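Local coordinates for protein Hth-type dhaklm operon transcriptional activator DHAS (Lactococcus lactis, PDB 2IU5) that activates transcription of the dhaKLM operon together with DhaQ in response to dihydroxyacetone, binding an inverted repeat that partly overlaps the -35 promoter sequence, at residues 16-21 with 48-53; 124-129 with 143-148; 23-28 with 37-42. The protein carries 1 engineered substitution. All coordinates share one frame; numbering follows the deposited sequence.

Overall arrangement
Contacts 1 and 3 both belong to the TetR-type helix-turn-helix region and share helix 13-28; their centres are 11 Å apart, and contact 3 lies within the loop that contact 1 closes. Contact 2 is in the C-terminal region, on the other side of the chain's centre, with its centre 35 Å from that of contact 1. Contacts 1 and 2 are buried and contact 3 only partly so. No hydrogen bond crosses contact 1 or 2. Chemistry follows place: in contact 1 an isoleucine meets two aromatic rings, in contact 2 isoleucines and a cysteine meet between long helices, and in contact 3 a leucine spans buried isoleucine and exposed threonine.

Contact 1: residues 16-21 with 48-53; sequences KIIAKA and QTFYNY
The Phe50 and Tyr53 rings both receive methyl groups of Ile18, each at a slant. In the TetR-type helix-turn-helix domain, 48-53 falls in the predicted DNA-binding motif and 16-21 lies on helix 13-28. Within 48-53 the neighbours of the rings can be placed: CD1 of Tyr51 lies in plane at the Phe50 edge, CD2 of Phe50 stands 3.7 Å above the centre of the Tyr51 ring, and Asn52 CB covers one face of Tyr53 toward its rim. Ile18 divides its two branches between the rings. Its CG2, anti to the backbone N, comes 3.9 Å from Phe50 CD1 and 4.0 Å from Phe50 CE1; its CG1 branch carries CD1 on to the Tyr53 ring, which it meets at a slant. Phe50 has CG anti to its own backbone N (chi1 179°), which brings the end of the ring nearer to helix 13-28 than its CB direction alone would suggest. Ile39, Met40 and Leu60 also touch Ile18, so the contact belongs to the core of the domain. At its margin, where Tyr53 crosses Ile18 at about a right angle, Ile18 CD1 lies 4.2 Å from Tyr53 CD2.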
ATOM      1  N   LYS A  16      -8.795  16.321 -25.541  1.00 20.03           N
ATOM      2  CA  LYS A  16      -9.626  15.206 -25.104  1.00 20.86           C
ATOM      3  C   LYS A  16      -9.846  14.204 -26.227  1.00 19.89           C
ATOM      4  O   LYS A  16      -9.882  12.993 -25.978  1.00 22.15           O
ATOM      5  CB  LYS A  16     -10.950  15.703 -24.497  1.00 21.73           C
ATOM      6  CG  LYS A  16     -10.733  16.245 -23.107  1.00 22.26           C
ATOM      7  CD  LYS A  16     -12.029  16.717 -22.456  1.00 27.67           C
ATOM      8  CE  LYS A  16     -12.067  16.133 -21.043  1.00 30.11           C
ATOM      9  NZ  LYS A  16     -13.404  16.135 -20.377  1.00 35.05           N
ATOM     10  N   ILE A  17      -9.991  14.706 -27.452  1.00 18.71           N
ATOM     11  CA  ILE A  17     -10.157  13.840 -28.621  1.00 19.73           C
ATOM     12  C   ILE A  17      -8.893  13.017 -28.864  1.00 19.91           C
ATOM     13  O   ILE A  17      -8.953  11.800 -29.103  1.00 20.24           O
ATOM     14  CB  ILE A  17     -10.556  14.671 -29.846  1.00 19.42           C
ATOM     15  CG1 ILE A  17     -11.932  15.304 -29.650  1.00 21.36           C
ATOM     16  CG2 ILE A  17     -10.521  13.825 -31.122  1.00 21.46           C
ATOM     17  CD1 ILE A  17     -12.230  16.310 -30.728  1.00 23.83           C
ATOM     18  N   ILE A  18      -7.744  13.689 -28.791  1.00 17.80           N
ATOM     19  CA  ILE A  18      -6.463  13.008 -28.992  1.00 18.78           C
ATOM     20  C   ILE A  18      -6.266  11.954 -27.895  1.00 19.66           C
ATOM     21  O   ILE A  18      -5.899  10.820 -28.169  1.00 19.13           O
ATOM     22  CB  ILE A  18      -5.320  14.032 -28.981  1.00 18.88           C
ATOM     23  CG1 ILE A  18      -5.413  14.934 -30.215  1.00 18.53           C
ATOM     24  CG2 ILE A  18      -3.984  13.320 -28.973  1.00 21.57           C
ATOM     25  CD1 ILE A  18      -4.489  16.150 -30.092  1.00 19.99           C
ATOM     26  N   ALA A  19      -6.515  12.320 -26.643  1.00 20.17           N
ATOM     27  CA  ALA A  19      -6.385  11.363 -25.543  1.00 20.77           C
ATOM     28  C   ALA A  19      -7.301  10.139 -25.677  1.00 20.71           C
ATOM     29  O   ALA A  19      -6.898   8.983 -25.415  1.00 21.35           O
ATOM     30  CB  ALA A  19      -6.682  12.065 -24.210  1.00 22.91           C
ATOM     31  N   LYS A  20      -8.539  10.380 -26.074  1.00 20.41           N
ATOM     32  CA  LYS A  20      -9.478   9.276 -26.289  1.00 21.51           C
ATOM     33  C   LYS A  20      -8.965   8.315 -27.358  1.00 21.51           C
ATOM     34  O   LYS A  20      -9.026   7.093 -27.194  1.00 21.99           O
ATOM     35  CB  LYS A  20     -10.874   9.791 -26.641  1.00 24.86           C
ATOM     36  CG  LYS A  20     -11.931   8.706 -26.717  1.00 29.30           C
ATOM     37  CD  LYS A  20     -11.926   7.883 -25.426  1.00 34.66           C
ATOM     38  CE  LYS A  20     -13.185   7.014 -25.273  1.00 38.88           C
ATOM     39  NZ  LYS A  20     -13.111   5.824 -26.173  1.00 41.17           N
ATOM     40  N   ALA A  21      -8.466   8.887 -28.448  1.00 20.01           N
ATOM     41  CA  ALA A  21      -7.848   8.078 -29.495  1.00 19.33           C
ATOM     42  C   ALA A  21      -6.715   7.200 -28.965  1.00 19.41           C
ATOM     43  O   ALA A  21      -6.653   5.994 -29.251  1.00 20.00           O
ATOM     44  CB  ALA A  21      -7.367   8.973 -30.618  1.00 20.20           C
ATOM     45  N   GLN A  48      -0.214  17.140 -37.810  1.00 21.88           N
ATOM     46  CA  GLN A  48       0.585  18.230 -37.268  1.00 22.30           C
ATOM     47  C   GLN A  48      -0.094  18.903 -36.065  1.00 21.95           C
ATOM     48  O   GLN A  48       0.565  19.492 -35.203  1.00 21.73           O
ATOM     49  CB  GLN A  48       0.874  19.247 -38.367  1.00 21.66           C
ATOM     50  CG  GLN A  48       1.891  20.310 -37.973  1.00 24.84           C
ATOM     51  CD  GLN A  48       3.231  19.717 -37.565  1.00 26.46           C
ATOM     52  OE1 GLN A  48       3.712  18.755 -38.173  1.00 30.15           O
ATOM     53  NE2 GLN A  48       3.841  20.294 -36.526  1.00 26.18           N
ATOM     54  N   THR A  49      -1.417  18.819 -35.998  1.00 22.23           N
ATOM     55  CA  THR A  49      -2.178  19.449 -34.918  1.00 22.72           C
ATOM     56  C   THR A  49      -1.758  18.890 -33.556  1.00 21.59           C
ATOM     57  O   THR A  49      -1.830  19.594 -32.549  1.00 23.37           O
ATOM     58  CB  THR A  49      -3.699  19.276 -35.147  1.00 23.39           C
ATOM     59  OG1 THR A  49      -4.066  19.945 -36.362  1.00 25.40           O
ATOM     60  CG2 THR A  49      -4.495  19.869 -34.013  1.00 23.58           C
ATOM     61  N   PHE A  50      -1.318  17.641 -33.517  1.00 20.80           N
ATOM     62  CA  PHE A  50      -0.890  17.019 -32.253  1.00 19.77           C
ATOM     63  C   PHE A  50       0.116  17.921 -31.575  1.00 20.90           C
ATOM     64  O   PHE A  50       0.100  18.072 -30.352  1.00 19.14           O
ATOM     65  CB  PHE A  50      -0.255  15.666 -32.567  1.00 19.59           C
ATOM     66  CG  PHE A  50       0.272  14.894 -31.372  1.00 18.68           C
ATOM     67  CD1 PHE A  50      -0.541  13.975 -30.716  1.00 19.27           C
ATOM     68  CD2 PHE A  50       1.580  15.078 -30.927  1.00 19.72           C
ATOM     69  CE1 PHE A  50      -0.070  13.249 -29.623  1.00 19.95           C
ATOM     70  CE2 PHE A  50       2.055  14.351 -29.834  1.00 20.18           C
ATOM     71  CZ  PHE A  50       1.245  13.451 -29.191  1.00 18.69           C
ATOM     72  N   TYR A  51       0.992  18.535 -32.362  1.00 19.84           N
ATOM     73  CA  TYR A  51       2.120  19.304 -31.817  1.00 19.96           C
ATOM     74  C   TYR A  51       1.773  20.700 -31.316  1.00 21.49           C
ATOM     75  O   TYR A  51       2.611  21.428 -30.750  1.00 22.25           O
ATOM     76  CB  TYR A  51       3.220  19.318 -32.893  1.00 19.80           C
ATOM     77  CG  TYR A  51       3.663  17.895 -33.093  1.00 19.17           C
ATOM     78  CD1 TYR A  51       4.518  17.284 -32.177  1.00 21.06           C
ATOM     79  CD2 TYR A  51       3.225  17.160 -34.185  1.00 19.13           C
ATOM     80  CE1 TYR A  51       4.923  15.962 -32.355  1.00 19.40           C
ATOM     81  CE2 TYR A  51       3.628  15.840 -34.367  1.00 18.39           C
ATOM     82  CZ  TYR A  51       4.477  15.259 -33.448  1.00 20.85           C
ATOM     83  OH  TYR A  51       4.887  13.953 -33.614  1.00 21.38           O
ATOM     84  N   ASN A  52       0.522  21.094 -31.515  1.00 20.03           N
ATOM     85  CA  ASN A  52       0.047  22.295 -30.848  1.00 21.73           C
ATOM     86  C   ASN A  52      -0.126  21.996 -29.369  1.00 21.02           C
ATOM     87  O   ASN A  52      -0.263  22.927 -28.579  1.00 21.35           O
ATOM     88  CB  ASN A  52      -1.279  22.733 -31.449  1.00 21.75           C
ATOM     89  CG  ASN A  52      -1.099  23.467 -32.765  1.00 25.44           C
ATOM     90  OD1 ASN A  52      -1.890  23.305 -33.689  1.00 33.22           O
ATOM     91  ND2 ASN A  52      -0.054  24.276 -32.852  1.00 29.12           N
ATOM     92  N   TYR A  53      -0.115  20.715 -28.999  1.00 20.33           N
ATOM     93  CA  TYR A  53      -0.512  20.306 -27.651  1.00 21.66           C
ATOM     94  C   TYR A  53       0.492  19.410 -26.926  1.00 21.13           C
ATOM     95  O   TYR A  53       0.670  19.546 -25.719  1.00 21.24           O
ATOM     96  CB  TYR A  53      -1.869  19.613 -27.679  1.00 20.34           C
ATOM     97  CG  TYR A  53      -2.938  20.457 -28.327  1.00 22.38           C
ATOM     98  CD1 TYR A  53      -3.476  21.555 -27.665  1.00 23.99           C
ATOM     99  CD2 TYR A  53      -3.405  20.161 -29.603  1.00 23.91           C
ATOM    100  CE1 TYR A  53      -4.461  22.333 -28.267  1.00 24.57           C
ATOM    101  CE2 TYR A  53      -4.387  20.933 -30.211  1.00 24.01           C
ATOM    102  CZ  TYR A  53      -4.903  22.003 -29.542  1.00 24.80           C
ATOM    103  OH  TYR A  53      -5.879  22.760 -30.162  1.00 28.20           O
TER

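Contact 2: residues 124-129 with 143-148; sequences KVIFDQ and SFICRY
Ile126 meets Cys146 and Ile145 where helix 110-132 packs on helix 139-163 in the C-terminal region of this TetR-family regulator. The tight point is Ile126 CG1 against Cys146 SG, 3.4 Å apart, a close approach for a methylene carbon and a sulfur. Beside it the spacing is an ordinary one: Ile126 CD1 lies 3.9 Å from Ile145 CG2, the two side chains crossing at a slant. The Ile126 torsions explain this division, since CG1 sits anti to the carbonyl carbon (chi1 -64°) and the bend at chi2, -66°, carries CD1 off toward Ile145. The nearest CA atoms, of Ile126 and Cys146, are 8.0 Å apart, and the contacts between the segments are made by side chains. All three touching residues are buried, whereas Phe127, on the far side of helix 110-132, is exposed. On the outer side of helix 139-163, Arg147 NE donates to Ser143 OG at 3.0 Å, nearly straight at 168° and close to the guanidinium plane, and Arg147 reaches Ile156 of the second subunit. Lys124 NZ forms a salt bridge with Asp128 OD2 at 2.7 Å, on the carboxylate's syn side, and a second with Glu85. Tyr148 OH is hydrogen-bonded to Asn149 OD1 of the second subunit. With charged and polar groups paired within each helix or with other partners, the meeting of the two segments itself depends on shape and apolar contact.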
ATOM      1  N   LYS A 124     -10.691  14.190  -0.293  1.00 19.27           N
ATOM      2  CA  LYS A 124     -12.074  14.519  -0.719  1.00 20.12           C
ATOM      3  C   LYS A 124     -13.142  13.885   0.187  1.00 20.18           C
ATOM      4  O   LYS A 124     -14.146  14.531   0.516  1.00 20.51           O
ATOM      5  CB  LYS A 124     -12.266  14.061  -2.170  1.00 23.18           C
ATOM      6  CG  LYS A 124     -13.653  14.313  -2.773  1.00 23.90           C
ATOM      7  CD  LYS A 124     -13.947  15.786  -2.817  1.00 26.96           C
ATOM      8  CE  LYS A 124     -14.927  16.112  -3.949  1.00 30.09           C
ATOM      9  NZ  LYS A 124     -16.266  15.557  -3.619  1.00 30.27           N
ATOM     10  N   VAL A 125     -12.934  12.632   0.584  1.00 18.33           N
ATOM     11  CA  VAL A 125     -13.822  11.970   1.546  1.00 19.68           C
ATOM     12  C   VAL A 125     -13.940  12.779   2.829  1.00 19.60           C
ATOM     13  O   VAL A 125     -15.042  13.080   3.319  1.00 18.41           O
ATOM     14  CB  VAL A 125     -13.305  10.538   1.835  1.00 19.36           C
ATOM     15  CG1 VAL A 125     -14.119   9.883   2.934  1.00 20.59           C
ATOM     16  CG2 VAL A 125     -13.368   9.705   0.570  1.00 19.68           C
ATOM     17  N   ILE A 126     -12.789  13.144   3.387  1.00 19.78           N
ATOM     18  CA  ILE A 126     -12.771  13.948   4.608  1.00 21.18           C
ATOM     19  C   ILE A 126     -13.489  15.287   4.411  1.00 19.77           C
ATOM     20  O   ILE A 126     -14.343  15.643   5.208  1.00 21.36           O
ATOM     21  CB  ILE A 126     -11.321  14.179   5.036  1.00 23.19           C
ATOM     22  CG1 ILE A 126     -10.676  12.837   5.402  1.00 24.81           C
ATOM     23  CG2 ILE A 126     -11.269  15.148   6.195  1.00 23.20           C
ATOM     24  CD1 ILE A 126     -11.258  12.158   6.636  1.00 28.12           C
ATOM     25  N   PHE A 127     -13.126  16.009   3.351  1.00 20.34           N
ATOM     26  CA  PHE A 127     -13.721  17.300   2.925  1.00 20.64           C
ATOM     27  C   PHE A 127     -15.243  17.164   2.919  1.00 20.51           C
ATOM     28  O   PHE A 127     -15.934  17.972   3.513  1.00 20.92           O
ATOM     29  CB  PHE A 127     -13.203  17.557   1.498  1.00 23.36           C
ATOM     30  CG  PHE A 127     -13.529  18.901   0.867  1.00 24.71           C
ATOM     31  CD1 PHE A 127     -12.974  20.086   1.338  1.00 26.35           C
ATOM     32  CD2 PHE A 127     -14.389  18.966  -0.220  1.00 23.44           C
ATOM     33  CE1 PHE A 127     -13.287  21.307   0.731  1.00 27.95           C
ATOM     34  CE2 PHE A 127     -14.703  20.166  -0.828  1.00 26.58           C
ATOM     35  CZ  PHE A 127     -14.150  21.343  -0.350  1.00 24.89           C
ATOM     36  N   ASP A 128     -15.743  16.128   2.237  1.00 19.67           N
ATOM     37  CA  ASP A 128     -17.193  15.989   2.072  1.00 18.77           C
ATOM     38  C   ASP A 128     -17.868  15.606   3.385  1.00 18.22           C
ATOM     39  O   ASP A 128     -18.952  16.077   3.703  1.00 19.21           O
ATOM     40  CB  ASP A 128     -17.534  14.921   1.032  1.00 18.41           C
ATOM     41  CG  ASP A 128     -17.292  15.366  -0.398  1.00 19.12           C
ATOM     42  OD1 ASP A 128     -16.957  16.547  -0.631  1.00 23.63           O
ATOM     43  OD2 ASP A 128     -17.428  14.543  -1.347  1.00 23.99           O
ATOM     44  N   GLN A 129     -17.225  14.739   4.160  1.00 18.26           N
ATOM     45  CA  GLN A 129     -17.811  14.336   5.427  1.00 17.17           C
ATOM     46  C   GLN A 129     -17.957  15.520   6.375  1.00 18.62           C
ATOM     47  O   GLN A 129     -18.949  15.645   7.066  1.00 18.36           O
ATOM     48  CB  GLN A 129     -16.981  13.215   6.051  1.00 18.22           C
ATOM     49  CG  GLN A 129     -17.135  11.861   5.387  1.00 18.91           C
ATOM     50  CD  GLN A 129     -18.543  11.297   5.318  1.00 17.63           C
ATOM     51  OE1 GLN A 129     -18.896  10.680   4.303  1.00 19.85           O
ATOM     52  NE2 GLN A 129     -19.345  11.490   6.364  1.00 19.78           N
ATOM     53  N   SER A 143      -4.975  12.804   8.934  1.00 18.87           N
ATOM     54  CA  SER A 143      -3.862  12.391   8.086  1.00 20.23           C
ATOM     55  C   SER A 143      -3.759  10.873   8.132  1.00 17.95           C
ATOM     56  O   SER A 143      -3.593  10.238   7.113  1.00 18.92           O
ATOM     57  CB  SER A 143      -2.527  12.995   8.525  1.00 20.59           C
ATOM     58  OG  SER A 143      -1.483  12.384   7.770  1.00 24.94           O
ATOM     59  N   PHE A 144      -3.854  10.306   9.322  1.00 18.77           N
ATOM     60  CA  PHE A 144      -3.665   8.862   9.425  1.00 18.52           C
ATOM     61  C   PHE A 144      -4.751   8.107   8.681  1.00 18.65           C
ATOM     62  O   PHE A 144      -4.461   7.180   7.918  1.00 18.75           O
ATOM     63  CB  PHE A 144      -3.648   8.419  10.879  1.00 17.90           C
ATOM     64  CG  PHE A 144      -3.291   6.973  11.058  1.00 19.96           C
ATOM     65  CD1 PHE A 144      -1.965   6.575  11.120  1.00 21.74           C
ATOM     66  CD2 PHE A 144      -4.286   6.019  11.160  1.00 20.87           C
ATOM     67  CE1 PHE A 144      -1.631   5.239  11.285  1.00 22.16           C
ATOM     68  CE2 PHE A 144      -3.951   4.672  11.328  1.00 23.16           C
ATOM     69  CZ  PHE A 144      -2.627   4.300  11.389  1.00 19.94           C
ATOM     70  N   ILE A 145      -6.007   8.487   8.889  1.00 18.06           N
ATOM     71  CA  ILE A 145      -7.110   7.778   8.227  1.00 18.47           C
ATOM     72  C   ILE A 145      -6.943   7.858   6.704  1.00 18.38           C
ATOM     73  O   ILE A 145      -7.176   6.887   5.954  1.00 18.32           O
ATOM     74  CB  ILE A 145      -8.493   8.311   8.683  1.00 20.54           C
ATOM     75  CG1 ILE A 145      -9.599   7.513   7.984  1.00 25.06           C
ATOM     76  CG2 ILE A 145      -8.650   9.747   8.293  1.00 24.49           C
ATOM     77  CD1 ILE A 145     -10.890   7.508   8.774  1.00 27.47           C
ATOM     78  N   CYS A 146      -6.529   9.025   6.218  1.00 17.86           N
ATOM     79  CA  CYS A 146      -6.335   9.171   4.777  1.00 20.04           C
ATOM     80  C   CYS A 146      -5.196   8.304   4.254  1.00 18.61           C
ATOM     81  O   CYS A 146      -5.343   7.612   3.246  1.00 20.28           O
ATOM     82  CB  CYS A 146      -6.056  10.637   4.432  1.00 20.27           C
ATOM     83  SG  CYS A 146      -7.526  11.683   4.669  1.00 28.16           S
ATOM     84  N   ARG A 147      -4.055   8.338   4.933  1.00 18.88           N
ATOM     85  CA  ARG A 147      -2.906   7.601   4.449  1.00 18.17           C
ATOM     86  C   ARG A 147      -3.143   6.092   4.551  1.00 17.96           C
ATOM     87  O   ARG A 147      -2.764   5.325   3.660  1.00 18.40           O
ATOM     88  CB  ARG A 147      -1.659   8.017   5.191  1.00 18.96           C
ATOM     89  CG  ARG A 147      -1.230   9.406   4.738  1.00 22.89           C
ATOM     90  CD  ARG A 147       0.094   9.756   5.397  1.00 24.40           C
ATOM     91  NE  ARG A 147      -0.090   9.879   6.831  1.00 26.53           N
ATOM     92  CZ  ARG A 147       0.451   9.063   7.728  1.00 28.73           C
ATOM     93  NH1 ARG A 147       1.217   8.059   7.323  1.00 29.09           N
ATOM     94  NH2 ARG A 147       0.226   9.254   9.019  1.00 28.93           N
ATOM     95  N   TYR A 148      -3.781   5.699   5.641  1.00 16.44           N
ATOM     96  CA  TYR A 148      -4.078   4.276   5.871  1.00 16.34           C
ATOM     97  C   TYR A 148      -4.959   3.738   4.759  1.00 16.06           C
ATOM     98  O   TYR A 148      -4.627   2.743   4.106  1.00 17.72           O
ATOM     99  CB  TYR A 148      -4.796   4.133   7.209  1.00 16.78           C
ATOM    100  CG  TYR A 148      -5.068   2.726   7.746  1.00 16.97           C
ATOM    101  CD1 TYR A 148      -4.191   2.130   8.643  1.00 18.49           C
ATOM    102  CD2 TYR A 148      -6.202   2.030   7.360  1.00 17.26           C
ATOM    103  CE1 TYR A 148      -4.441   0.860   9.136  1.00 18.35           C
ATOM    104  CE2 TYR A 148      -6.478   0.749   7.842  1.00 17.21           C
ATOM    105  CZ  TYR A 148      -5.583   0.184   8.732  1.00 17.42           C
ATOM    106  OH  TYR A 148      -5.817  -1.080   9.234  1.00 18.50           O
TER

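Contact 3: residues 23-28 with 37-42; sequences KDLMQS and SDIMQT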
ATOM      1  N   LYS A  23      -6.171   6.291 -25.830  1.00 19.69           N
ATOM      2  CA  LYS A  23      -6.698   5.289 -24.873  1.00 20.15           C
ATOM      3  C   LYS A  23      -7.328   4.127 -25.648  1.00 20.93           C
ATOM      4  O   LYS A  23      -7.171   2.958 -25.276  1.00 22.75           O
ATOM      5  CB  LYS A  23      -7.664   5.925 -23.875  1.00 21.96           C
ATOM      6  CG  LYS A  23      -6.908   6.742 -22.843  1.00 23.91           C
ATOM      7  CD  LYS A  23      -7.805   7.237 -21.703  1.00 27.35           C
ATOM      8  CE  LYS A  23      -8.530   8.492 -22.101  1.00 31.96           C
ATOM      9  NZ  LYS A  23      -9.490   8.916 -21.009  1.00 30.71           N
ATOM     10  N   ASP A  24      -8.044   4.431 -26.727  1.00 22.21           N
ATOM     11  CA  ASP A  24      -8.596   3.408 -27.606  1.00 21.82           C
ATOM     12  C   ASP A  24      -7.518   2.497 -28.212  1.00 21.46           C
ATOM     13  O   ASP A  24      -7.658   1.265 -28.193  1.00 21.58           O
ATOM     14  CB  ASP A  24      -9.458   4.042 -28.698  1.00 25.39           C
ATOM     15  CG  ASP A  24     -10.781   4.614 -28.159  1.00 29.54           C
ATOM     16  OD1 ASP A  24     -11.111   4.394 -26.968  1.00 33.00           O
ATOM     17  OD2 ASP A  24     -11.491   5.290 -28.940  1.00 33.62           O
ATOM     18  N   LEU A  25      -6.446   3.080 -28.742  1.00 19.12           N
ATOM     19  CA  LEU A  25      -5.365   2.263 -29.306  1.00 19.66           C
ATOM     20  C   LEU A  25      -4.664   1.414 -28.241  1.00 18.75           C
ATOM     21  O   LEU A  25      -4.233   0.296 -28.522  1.00 17.59           O
ATOM     22  CB  LEU A  25      -4.381   3.174 -30.037  1.00 19.93           C
ATOM     23  CG  LEU A  25      -4.980   3.804 -31.300  1.00 21.09           C
ATOM     24  CD1 LEU A  25      -4.244   5.073 -31.677  1.00 23.64           C
ATOM     25  CD2 LEU A  25      -4.992   2.843 -32.484  1.00 26.08           C
ATOM     26  N   MET A  26      -4.554   1.940 -27.019  1.00 18.92           N
ATOM     27  CA  MET A  26      -3.896   1.193 -25.920  1.00 18.75           C
ATOM     28  C   MET A  26      -4.695  -0.029 -25.474  1.00 20.28           C
ATOM     29  O   MET A  26      -4.187  -0.903 -24.789  1.00 20.62           O
ATOM     30  CB  MET A  26      -3.652   2.108 -24.708  1.00 19.45           C
ATOM     31  CG  MET A  26      -2.553   3.129 -24.909  1.00 21.35           C
ATOM     32  SD  MET A  26      -0.937   2.363 -24.681  1.00 23.52           S
ATOM     33  CE  MET A  26      -0.739   2.387 -22.888  1.00 23.17           C
ATOM     34  N   GLN A  27      -5.960  -0.108 -25.862  1.00 19.28           N
ATOM     35  CA  GLN A  27      -6.712  -1.316 -25.564  1.00 19.19           C
ATOM     36  C   GLN A  27      -6.157  -2.519 -26.326  1.00 18.80           C
ATOM     37  O   GLN A  27      -6.214  -3.653 -25.835  1.00 18.90           O
ATOM     38  CB  GLN A  27      -8.195  -1.080 -25.880  1.00 21.14           C
ATOM     39  CG  GLN A  27      -9.104  -2.292 -25.758  1.00 21.00           C
ATOM     40  CD  GLN A  27      -9.374  -2.659 -24.321  1.00 24.21           C
ATOM     41  OE1 GLN A  27      -9.340  -1.807 -23.434  1.00 27.46           O
ATOM     42  NE2 GLN A  27      -9.643  -3.928 -24.078  1.00 22.13           N
ATOM     43  N   SER A  28      -5.631  -2.275 -27.523  1.00 17.94           N
ATOM     44  CA  SER A  28      -5.397  -3.389 -28.443  1.00 17.71           C
ATOM     45  C   SER A  28      -4.025  -3.374 -29.099  1.00 18.65           C
ATOM     46  O   SER A  28      -3.740  -4.251 -29.921  1.00 20.04           O
ATOM     47  CB  SER A  28      -6.494  -3.408 -29.525  1.00 19.94           C
ATOM     48  OG  SER A  28      -6.472  -2.174 -30.244  1.00 21.81           O
ATOM     49  N   SER A  37       1.374   9.354 -35.578  1.00 20.05           N
ATOM     50  CA  SER A  37       0.569   9.164 -36.779  1.00 22.00           C
ATOM     51  C   SER A  37      -0.662   8.295 -36.490  1.00 21.17           C
ATOM     52  O   SER A  37      -1.762   8.642 -36.921  1.00 20.52           O
ATOM     53  CB  SER A  37       1.434   8.550 -37.867  1.00 21.82           C
ATOM     54  OG  SER A  37       2.519   9.423 -38.145  1.00 23.33           O
ATOM     55  N   ASP A  38      -0.481   7.178 -35.772  1.00 20.65           N
ATOM     56  CA  ASP A  38      -1.600   6.278 -35.464  1.00 20.49           C
ATOM     57  C   ASP A  38      -2.657   7.010 -34.630  1.00 20.15           C
ATOM     58  O   ASP A  38      -3.861   6.914 -34.905  1.00 19.92           O
ATOM     59  CB  ASP A  38      -1.148   5.043 -34.668  1.00 20.73           C
ATOM     60  CG  ASP A  38      -0.258   4.108 -35.447  1.00 25.01           C
ATOM     61  OD1 ASP A  38      -0.385   4.063 -36.697  1.00 27.39           O
ATOM     62  OD2 ASP A  38       0.574   3.403 -34.806  1.00 27.31           O
ATOM     63  N   ILE A  39      -2.202   7.739 -33.615  1.00 19.84           N
ATOM     64  CA  ILE A  39      -3.123   8.459 -32.724  1.00 19.32           C
ATOM     65  C   ILE A  39      -3.986   9.419 -33.517  1.00 18.41           C
ATOM     66  O   ILE A  39      -5.205   9.484 -33.335  1.00 18.27           O
ATOM     67  CB  ILE A  39      -2.349   9.209 -31.635  1.00 20.09           C
ATOM     68  CG1 ILE A  39      -1.733   8.184 -30.687  1.00 19.63           C
ATOM     69  CG2 ILE A  39      -3.282  10.118 -30.809  1.00 21.08           C
ATOM     70  CD1 ILE A  39      -0.637   8.795 -29.777  1.00 19.84           C
ATOM     71  N   MET A  40      -3.350  10.172 -34.405  1.00 18.86           N
ATOM     72  CA  MET A  40      -4.062  11.206 -35.143  1.00 19.02           C
ATOM     73  C   MET A  40      -4.944  10.661 -36.265  1.00 19.51           C
ATOM     74  O   MET A  40      -6.001  11.221 -36.550  1.00 19.37           O
ATOM     75  CB  MET A  40      -3.103  12.302 -35.638  1.00 18.85           C
ATOM     76  CG  MET A  40      -2.345  12.972 -34.466  1.00 20.29           C
ATOM     77  SD  MET A  40      -3.429  13.713 -33.226  1.00 21.35           S
ATOM     78  CE  MET A  40      -3.963  15.181 -34.093  1.00 21.58           C
ATOM     79  N   GLN A  41      -4.528   9.572 -36.898  1.00 20.55           N
ATOM     80  CA  GLN A  41      -5.422   8.806 -37.768  1.00 22.13           C
ATOM     81  C   GLN A  41      -6.687   8.382 -37.035  1.00 22.11           C
ATOM     82  O   GLN A  41      -7.808   8.545 -37.533  1.00 22.35           O
ATOM     83  CB  GLN A  41      -4.697   7.578 -38.305  1.00 22.34           C
ATOM     84  CG  GLN A  41      -3.722   7.981 -39.379  1.00 26.98           C
ATOM     85  CD  GLN A  41      -2.855   6.828 -39.819  1.00 31.02           C
ATOM     86  OE1 GLN A  41      -2.960   5.721 -39.286  1.00 37.07           O
ATOM     87  NE2 GLN A  41      -1.993   7.082 -40.795  1.00 36.15           N
ATOM     88  N   THR A  42      -6.525   7.833 -35.830  1.00 20.45           N
ATOM     89  CA  THR A  42      -7.667   7.353 -35.071  1.00 20.40           C
ATOM     90  C   THR A  42      -8.545   8.535 -34.622  1.00 21.37           C
ATOM     91  O   THR A  42      -9.779   8.440 -34.606  1.00 22.30           O
ATOM     92  CB  THR A  42      -7.180   6.525 -33.869  1.00 21.74           C
ATOM     93  OG1 THR A  42      -6.541   5.349 -34.369  1.00 22.74           O
ATOM     94  CG2 THR A  42      -8.324   6.067 -32.987  1.00 21.18           C
TER
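In the TetR-type helix-turn-helix region, helix 36-43 of the predicted DNA-binding motif lies against helix 13-28, and Leu25 carries the meeting of 23-28 with 37-42. The short helical axes approach to 10.2 Å and run at 116° to each other, so the contact is confined to a small patch. Leu25 and Thr42 reach toward each other tip to tip: both methyls, CD1 and CD2, lie 3.5 Å from Thr42 OG1. CD1 also presses on the backbone of helix 36-43, 3.7 Å from Ile39 CA and 3.7 Å from Asp38 O, and meets Ile39 CG1 at 4.1 Å. Leu25 holds CG anti to its carbonyl carbon (chi1 -68°), which aims the branched end at helix 36-43. An alanine in place of Leu25 would probably take away the contacts of the two methyls with Thr42 OG1 and the Ile39 backbone and open a gap between the helices. The contact grades from buried Ile39 to exposed Thr42. On its inner side Ile39 continues onto Phe22 of helix 13-28 and onto Leu60 of helix 57-73, while Met26, farther round helix 13-28, packs on Phe99 and Ile103 of helix 97-106.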